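PDB 1H7H: 3-deoxy-manno-octulosonate cytidylyltransferase from Escherichia coli, which transfers the CMP moiety of CTP to the eight-carbon sugar KDO, releasing diphosphate and probably activating the sugar for lipopolysaccharide synthesis. Local coordinates for residues V4-A9 / D90-L95. Sequence-based numbering, arbitrary orientation.
Sequences VIVIPA and DIYINL. With CDP (cytidine-5'-diphosphate), chain C.
The carbonyl oxygen of Ile-93 takes the backbone N-H of Val-6 almost dead straight, N to O 2.9 Å with 179° at the hydrogen, and Ile-5 CA adds a weaker CH...O contact to the same oxygen. Val-4 N to Ile-91 O, Ile-93 N to Val-4 O and Leu-95 N to Val-6 O complete the parallel pairing of strands 4-8 and 91-94, whose directions diverge by 33°. On one face, Ile-5 bridges two neighbours: its CG1 meets Ile-93 CB, while CG2, anti to the backbone N, reaches Leu-95 CD1 at 3.7 Å; Ile-7 CG1 lies against Leu-95 CB. Helices 29-38 and 104-116 cover this apolar layer. On the other face, Val-4 and Tyr-92 run side by side, CG2 to CD2 3.7 Å, and Val-6 CG2 stands farther off at the ring edge; Tyr-92 OH is hydrogen-bonded to Val-87 O. Helix 76-86 packs here. Asn-94 holds CG anti to the backbone N (chi1 -156°), which sets OD1 beside Pro-8 CG and CD, 3.2 Å from CG; this buried oxygen has no hydrogen-bond partner in the model and rests on ring carbons. Cutting Asn-94 back to an alanine would remove the amide and would probably open a gap against Pro-8 CG and CD. Pro-8 has no N-H to offer Leu-95 O, so the pairing of these two strands ends there. Gly-97 N and Arg-10 N are hydrogen-bonded to CDP, and the Pro-8 carbonyl is left to accept its ribose O3' hydroxyl at 2.7 Å, in a GT-A, Rossmann-like sheet that binds nucleotide at the C-terminal ends of its strands.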
ATOM      1  N   VAL A   4      22.919 -13.029  12.170  1.00 15.64           N
ATOM      2  CA  VAL A   4      24.179 -12.559  11.606  1.00 16.54           C
ATOM      3  C   VAL A   4      23.929 -11.325  10.740  1.00 16.54           C
ATOM      4  O   VAL A   4      22.825 -11.122  10.238  1.00 19.54           O
ATOM      5  CB  VAL A   4      24.897 -13.643  10.751  1.00 17.39           C
ATOM      6  CG1 VAL A   4      25.074 -14.929  11.553  1.00 19.60           C
ATOM      7  CG2 VAL A   4      24.143 -13.903   9.464  1.00 20.29           C
ATOM      8  N   ILE A   5      24.949 -10.486  10.601  1.00 14.16           N
ATOM      9  CA  ILE A   5      24.843  -9.292   9.778  1.00 13.93           C
ATOM     10  C   ILE A   5      25.681  -9.487   8.527  1.00 15.20           C
ATOM     11  O   ILE A   5      26.820  -9.949   8.602  1.00 15.77           O
ATOM     12  CB  ILE A   5      25.323  -8.024  10.526  1.00 12.56           C
ATOM     13  CG1 ILE A   5      24.339  -7.659  11.634  1.00 10.99           C
ATOM     14  CG2 ILE A   5      25.484  -6.857   9.559  1.00 11.48           C
ATOM     15  CD1 ILE A   5      24.774  -6.485  12.469  1.00  9.38           C
ATOM     16  N   VAL A   6      25.077  -9.203   7.375  1.00 14.23           N
ATOM     17  CA  VAL A   6      25.743  -9.316   6.084  1.00 13.33           C
ATOM     18  C   VAL A   6      25.757  -7.916   5.472  1.00 15.64           C
ATOM     19  O   VAL A   6      24.727  -7.241   5.420  1.00 18.38           O
ATOM     20  CB  VAL A   6      25.001 -10.290   5.133  1.00 12.29           C
ATOM     21  CG1 VAL A   6      25.717 -10.382   3.804  1.00 13.82           C
ATOM     22  CG2 VAL A   6      24.891 -11.670   5.762  1.00 13.74           C
ATOM     23  N   ILE A   7      26.936  -7.479   5.046  1.00 14.92           N
ATOM     24  CA  ILE A   7      27.115  -6.162   4.449  1.00 14.33           C
ATOM     25  C   ILE A   7      27.535  -6.311   2.997  1.00 19.12           C
ATOM     26  O   ILE A   7      28.697  -6.605   2.714  1.00 20.59           O
ATOM     27  CB  ILE A   7      28.220  -5.368   5.181  1.00 16.08           C
ATOM     28  CG1 ILE A   7      27.860  -5.200   6.657  1.00 13.41           C
ATOM     29  CG2 ILE A   7      28.444  -4.007   4.514  1.00 14.94           C
ATOM     30  CD1 ILE A   7      29.028  -4.828   7.511  1.00 10.17           C
ATOM     31  N   PRO A   8      26.584  -6.184   2.055  1.00 23.34           N
ATOM     32  CA  PRO A   8      26.903  -6.304   0.627  1.00 26.05           C
ATOM     33  C   PRO A   8      27.755  -5.097   0.227  1.00 30.24           C
ATOM     34  O   PRO A   8      27.373  -3.952   0.489  1.00 33.58           O
ATOM     35  CB  PRO A   8      25.528  -6.248  -0.051  1.00 23.89           C
ATOM     36  CG  PRO A   8      24.570  -6.691   1.014  1.00 25.08           C
ATOM     37  CD  PRO A   8      25.127  -6.060   2.264  1.00 21.85           C
ATOM     38  N   ALA A   9      28.914  -5.351  -0.366  1.00 34.39           N
ATOM     39  CA  ALA A   9      29.803  -4.265  -0.759  1.00 37.51           C
ATOM     40  C   ALA A   9      30.400  -4.453  -2.143  1.00 42.86           C
ATOM     41  O   ALA A   9      31.486  -5.021  -2.309  1.00 43.92           O
ATOM     42  CB  ALA A   9      30.901  -4.073   0.284  1.00 35.36           C
ATOM     43  N   ASP A  90      19.374 -17.934  11.728  1.00 19.19           N
ATOM     44  CA  ASP A  90      17.915 -17.962  11.716  1.00 21.31           C
ATOM     45  C   ASP A  90      17.407 -16.613  11.202  1.00 19.78           C
ATOM     46  O   ASP A  90      16.365 -16.539  10.545  1.00 19.00           O
ATOM     47  CB  ASP A  90      17.371 -18.215  13.123  1.00 27.06           C
ATOM     48  CG  ASP A  90      17.882 -19.515  13.723  1.00 34.66           C
ATOM     49  OD1 ASP A  90      17.801 -20.561  13.044  1.00 41.36           O
ATOM     50  OD2 ASP A  90      18.367 -19.492  14.873  1.00 36.38           O
ATOM     51  N   ILE A  91      18.175 -15.560  11.491  1.00 15.47           N
ATOM     52  CA  ILE A  91      17.857 -14.186  11.098  1.00 14.80           C
ATOM     53  C   ILE A  91      19.046 -13.509  10.408  1.00 14.10           C
ATOM     54  O   ILE A  91      20.138 -13.435  10.971  1.00 16.81           O
ATOM     55  CB  ILE A  91      17.473 -13.338  12.343  1.00 13.52           C
ATOM     56  CG1 ILE A  91      16.217 -13.901  13.004  1.00 12.99           C
ATOM     57  CG2 ILE A  91      17.255 -11.892  11.956  1.00 11.07           C
ATOM     58  CD1 ILE A  91      15.893 -13.273  14.332  1.00 15.74           C
ATOM     59  N   TYR A  92      18.834 -13.030   9.185  1.00 13.79           N
ATOM     60  CA  TYR A  92      19.882 -12.333   8.434  1.00 12.10           C
ATOM     61  C   TYR A  92      19.556 -10.849   8.345  1.00 16.06           C
ATOM     62  O   TYR A  92      18.448 -10.469   7.965  1.00 18.83           O
ATOM     63  CB  TYR A  92      19.999 -12.886   7.014  1.00 12.84           C
ATOM     64  CG  TYR A  92      20.428 -14.325   6.958  1.00 17.50           C
ATOM     65  CD1 TYR A  92      19.504 -15.354   7.133  1.00 17.11           C
ATOM     66  CD2 TYR A  92      21.766 -14.661   6.762  1.00 17.16           C
ATOM     67  CE1 TYR A  92      19.904 -16.682   7.117  1.00 23.04           C
ATOM     68  CE2 TYR A  92      22.176 -15.981   6.745  1.00 19.55           C
ATOM     69  CZ  TYR A  92      21.242 -16.987   6.924  1.00 22.07           C
ATOM     70  OH  TYR A  92      21.646 -18.296   6.911  1.00 25.29           O
ATOM     71  N   ILE A  93      20.513 -10.008   8.710  1.00 15.77           N
ATOM     72  CA  ILE A  93      20.309  -8.570   8.642  1.00 14.44           C
ATOM     73  C   ILE A  93      21.149  -8.027   7.497  1.00 16.52           C
ATOM     74  O   ILE A  93      22.346  -8.315   7.396  1.00 18.10           O
ATOM     75  CB  ILE A  93      20.677  -7.871   9.972  1.00 14.42           C
ATOM     76  CG1 ILE A  93      19.736  -8.347  11.076  1.00 12.04           C
ATOM     77  CG2 ILE A  93      20.570  -6.356   9.827  1.00  9.41           C
ATOM     78  CD1 ILE A  93      20.090  -7.831  12.442  1.00 16.88           C
ATOM     79  N   ASN A  94      20.500  -7.286   6.607  1.00 15.43           N
ATOM     80  CA  ASN A  94      21.170  -6.705   5.457  1.00 18.20           C
ATOM     81  C   ASN A  94      21.481  -5.235   5.706  1.00 17.40           C
ATOM     82  O   ASN A  94      20.572  -4.418   5.841  1.00 18.10           O
ATOM     83  CB  ASN A  94      20.288  -6.843   4.221  1.00 23.26           C
ATOM     84  CG  ASN A  94      21.083  -6.819   2.940  1.00 32.99           C
ATOM     85  OD1 ASN A  94      22.117  -7.476   2.830  1.00 43.34           O
ATOM     86  ND2 ASN A  94      20.606  -6.069   1.958  1.00 35.44           N
ATOM     87  N   LEU A  95      22.763  -4.910   5.803  1.00 19.34           N
ATOM     88  CA  LEU A  95      23.206  -3.538   6.021  1.00 21.17           C
ATOM     89  C   LEU A  95      23.853  -3.000   4.761  1.00 24.49           C
ATOM     90  O   LEU A  95      24.577  -3.717   4.075  1.00 30.23           O
ATOM     91  CB  LEU A  95      24.242  -3.469   7.135  1.00 23.57           C
ATOM     92  CG  LEU A  95      23.799  -3.489   8.586  1.00 26.76           C
ATOM     93  CD1 LEU A  95      25.019  -3.157   9.445  1.00 30.00           C
ATOM     94  CD2 LEU A  95      22.715  -2.450   8.794  1.00 31.42           C
TER
HETATM   95  O3B CDP C1246      24.837  -0.430  -6.612  1.00 92.41           O
HETATM   96  PB  CDP C1246      24.720   0.829  -5.616  1.00 92.48           P
HETATM   97  O1B CDP C1246      25.493   0.550  -4.360  1.00 92.74           O
HETATM   98  O2B CDP C1246      25.310   2.030  -6.289  1.00 92.36           O
HETATM   99  O3A CDP C1246      23.158   1.117  -5.301  1.00 87.43           O
HETATM  100  PA  CDP C1246      22.715   1.007  -3.751  1.00 82.51           P
HETATM  101  O1A CDP C1246      21.257   1.315  -3.614  1.00 82.81           O
HETATM  102  O2A CDP C1246      23.495   1.961  -2.895  1.00 82.47           O
HETATM  103  O5' CDP C1246      23.015  -0.483  -3.222  1.00 77.45           O
HETATM  104  C5' CDP C1246      22.581  -0.942  -1.933  1.00 69.58           C
HETATM  105  C4' CDP C1246      23.619  -1.924  -1.282  1.00 64.66           C
HETATM  106  O4' CDP C1246      23.579  -3.241  -1.899  1.00 62.49           O
HETATM  107  C3' CDP C1246      25.087  -1.454  -1.416  1.00 62.31           C
HETATM  108  O3' CDP C1246      25.831  -1.914  -0.264  1.00 60.77           O
HETATM  109  C2' CDP C1246      25.528  -2.149  -2.712  1.00 59.80           C
HETATM  110  O2' CDP C1246      26.954  -2.284  -2.872  1.00 52.63           O
HETATM  111  C1' CDP C1246      24.806  -3.525  -2.663  1.00 60.63           C
HETATM  112  N1  CDP C1246      24.597  -4.093  -4.016  1.00 60.58           N
HETATM  113  C2  CDP C1246      25.110  -5.324  -4.331  1.00 59.41           C
HETATM  114  O2  CDP C1246      25.751  -6.010  -3.541  1.00 59.17           O
HETATM  115  N3  CDP C1246      24.914  -5.885  -5.655  1.00 59.23           N
HETATM  116  C4  CDP C1246      24.262  -5.266  -6.572  1.00 59.02           C
HETATM  117  N4  CDP C1246      24.088  -5.779  -7.770  1.00 57.07           N
HETATM  118  C5  CDP C1246      23.708  -3.928  -6.210  1.00 59.07           C
HETATM  119  C6  CDP C1246      23.894  -3.406  -4.974  1.00 59.99           C